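Local coordinates for protein ferritin heavy chain (Trichoplusia ni, PDB 1Z6O) that oxidises ferrous iron and helps store it as ferric hydroxide inside a secreted shell of twelve heavy and twelve light chains, at residues P97-W102 / L109-S114. Numbering follows the deposited sequence.
Sequences PTRSSW and LEHALS
Trp102 NE1 donates a hydrogen bond to His111 ND1 at 2.9 Å. The bond is nearly straight, with an N-H...N angle of 160°. Each nitrogen lies close to the plane of the other's ring, so the two rings meet rim to rim and neither lies over the other. ND1 acts as the acceptor, so any proton on this imidazole probably sits on NE2. His111 reaches out because its CG is anti to its backbone N (chi1 -179°), which carries the ring away from the helix toward the loop.

Arg99 adds a looser contact. Its extended chain runs alongside the imidazole, with Arg99 CD 4.0 Å from His111 CE1 and Arg99 NH1 3.9 Å from His111 ND1.

The contact belongs to the four-helix bundle of ferritin. Segment 97-102 lies near the end of the long connection between helix 54-80 and helix 105-132, and Trp102 ties it back to the second turn of the helix that follows. Met42 of helix 19-47 touches both Trp102 and His111. The Glu116 side chain, inferred to bind the second iron, lies about 9 Å from that of His111. A phenylalanine in place of Trp102 would probably leave His111 ND1 without its donor and the imidazole freer to turn.

Trp102 CD1 sits 3.4 Å above the guanidinium plane of Arg99, over its centre. Within the loop, Arg99 NE donates a hydrogen bond to Ser101 O at 3.0 Å. Arg99 NH2 also forms a salt bridge with Glu107 at the start of helix 105-132.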
loop_
_atom_site.group_PDB
_atom_site.type_symbol
_atom_site.label_atom_id
_atom_site.label_comp_id
_atom_site.label_asym_id
_atom_site.label_seq_id
_atom_site.Cartn_x
_atom_site.Cartn_y
_atom_site.Cartn_z
ATOM N N PRO M 97 -9.290 -41.117 -40.851
ATOM C CA PRO M 97 -8.022 -40.819 -41.517
ATOM C C PRO M 97 -7.395 -42.091 -42.083
ATOM O O PRO M 97 -7.686 -43.197 -41.630
ATOM C CB PRO M 97 -7.175 -40.192 -40.403
ATOM C CG PRO M 97 -7.708 -40.839 -39.177
ATOM C CD PRO M 97 -9.206 -40.861 -39.403
ATOM N N THR M 98 -6.525 -41.899 -43.061
ATOM C CA THR M 98 -5.831 -42.970 -43.765
ATOM C C THR M 98 -4.862 -43.771 -42.912
ATOM O O THR M 98 -4.744 -44.979 -43.072
ATOM C CB THR M 98 -5.039 -42.381 -44.954
ATOM O OG1 THR M 98 -5.951 -41.756 -45.861
ATOM C CG2 THR M 98 -4.265 -43.467 -45.680
ATOM N N ARG M 99 -4.157 -43.100 -42.010
ATOM C CA ARG M 99 -3.182 -43.790 -41.179
ATOM C C ARG M 99 -3.551 -43.697 -39.707
ATOM O O ARG M 99 -4.060 -42.670 -39.253
ATOM C CB ARG M 99 -1.796 -43.192 -41.439
ATOM C CG ARG M 99 -0.658 -44.033 -40.880
ATOM C CD ARG M 99 0.668 -43.718 -41.560
ATOM N NE ARG M 99 1.776 -44.395 -40.891
ATOM C CZ ARG M 99 3.053 -44.089 -41.082
ATOM N NH1 ARG M 99 3.385 -43.115 -41.930
ATOM N NH2 ARG M 99 3.997 -44.741 -40.414
ATOM N N SER M 100 -3.300 -44.763 -38.955
ATOM C CA SER M 100 -3.651 -44.753 -37.537
ATOM C C SER M 100 -2.536 -45.238 -36.623
ATOM O O SER M 100 -2.685 -45.235 -35.400
ATOM C CB SER M 100 -4.907 -45.600 -37.305
ATOM O OG SER M 100 -4.651 -46.956 -37.623
ATOM N N SER M 101 -1.410 -45.636 -37.204
ATOM C CA SER M 101 -0.292 -46.115 -36.397
ATOM C C SER M 101 1.041 -45.671 -36.996
ATOM O O SER M 101 1.150 -45.521 -38.210
ATOM C CB SER M 101 -0.337 -47.648 -36.316
ATOM O OG SER M 101 0.707 -48.127 -35.492
ATOM N N TRP M 102 2.037 -45.459 -36.135
ATOM C CA TRP M 102 3.382 -45.036 -36.539
ATOM C C TRP M 102 4.377 -45.855 -35.715
ATOM O O TRP M 102 4.112 -46.175 -34.558
ATOM C CB TRP M 102 3.582 -43.527 -36.257
ATOM C CG TRP M 102 2.694 -42.659 -37.124
ATOM C CD1 TRP M 102 3.015 -42.101 -38.337
ATOM C CD2 TRP M 102 1.297 -42.407 -36.925
ATOM N NE1 TRP M 102 1.894 -41.530 -38.906
ATOM C CE2 TRP M 102 0.828 -41.708 -38.060
ATOM C CE3 TRP M 102 0.391 -42.716 -35.895
ATOM C CZ2 TRP M 102 -0.508 -41.314 -38.200
ATOM C CZ3 TRP M 102 -0.945 -42.324 -36.034
ATOM C CH2 TRP M 102 -1.378 -41.632 -37.179
ATOM N N LEU M 109 6.756 -37.621 -36.925
ATOM C CA LEU M 109 7.234 -36.275 -37.269
ATOM C C LEU M 109 7.463 -36.154 -38.779
ATOM O O LEU M 109 7.153 -35.121 -39.381
ATOM C CB LEU M 109 8.539 -35.953 -36.524
ATOM C CG LEU M 109 8.398 -35.720 -35.012
ATOM C CD1 LEU M 109 9.784 -35.704 -34.359
ATOM C CD2 LEU M 109 7.660 -34.392 -34.758
ATOM N N GLU M 110 8.010 -37.202 -39.395
ATOM C CA GLU M 110 8.251 -37.165 -40.840
ATOM C C GLU M 110 6.939 -37.171 -41.609
ATOM O O GLU M 110 6.821 -36.537 -42.660
ATOM C CB GLU M 110 9.128 -38.350 -41.272
ATOM C CG GLU M 110 10.568 -38.238 -40.739
ATOM C CD GLU M 110 11.488 -39.335 -41.287
ATOM O OE1 GLU M 110 10.981 -40.404 -41.676
ATOM O OE2 GLU M 110 12.719 -39.142 -41.310
ATOM N N HIS M 111 5.953 -37.897 -41.096
ATOM C CA HIS M 111 4.645 -37.923 -41.747
ATOM C C HIS M 111 4.029 -36.515 -41.608
ATOM O O HIS M 111 3.483 -35.970 -42.567
ATOM C CB HIS M 111 3.733 -38.968 -41.076
ATOM C CG HIS M 111 2.375 -39.079 -41.705
ATOM N ND1 HIS M 111 1.357 -39.823 -41.152
ATOM C CD2 HIS M 111 1.866 -38.532 -42.836
ATOM C CE1 HIS M 111 0.279 -39.729 -41.912
ATOM N NE2 HIS M 111 0.561 -38.952 -42.939
ATOM N N ALA M 112 4.116 -35.919 -40.416
ATOM C CA ALA M 112 3.572 -34.565 -40.224
ATOM C C ALA M 112 4.264 -33.572 -41.171
ATOM O O ALA M 112 3.615 -32.708 -41.766
ATOM C CB ALA M 112 3.767 -34.107 -38.773
ATOM N N LEU M 113 5.581 -33.684 -41.299
ATOM C CA LEU M 113 6.326 -32.784 -42.186
ATOM C C LEU M 113 5.816 -32.925 -43.629
ATOM O O LEU M 113 5.628 -31.938 -44.335
ATOM C CB LEU M 113 7.829 -33.101 -42.125
ATOM C CG LEU M 113 8.775 -32.319 -43.054
ATOM C CD1 LEU M 113 8.611 -30.804 -42.836
ATOM C CD2 LEU M 113 10.228 -32.752 -42.763
ATOM N N SER M 114 5.589 -34.161 -44.057
ATOM C CA SER M 114 5.084 -34.423 -45.403
ATOM C C SER M 114 3.655 -33.878 -45.582
ATOM O O SER M 114 3.310 -33.351 -46.640
ATOM C CB SER M 114 5.126 -35.938 -45.670
ATOM O OG SER M 114 4.470 -36.245 -46.879
#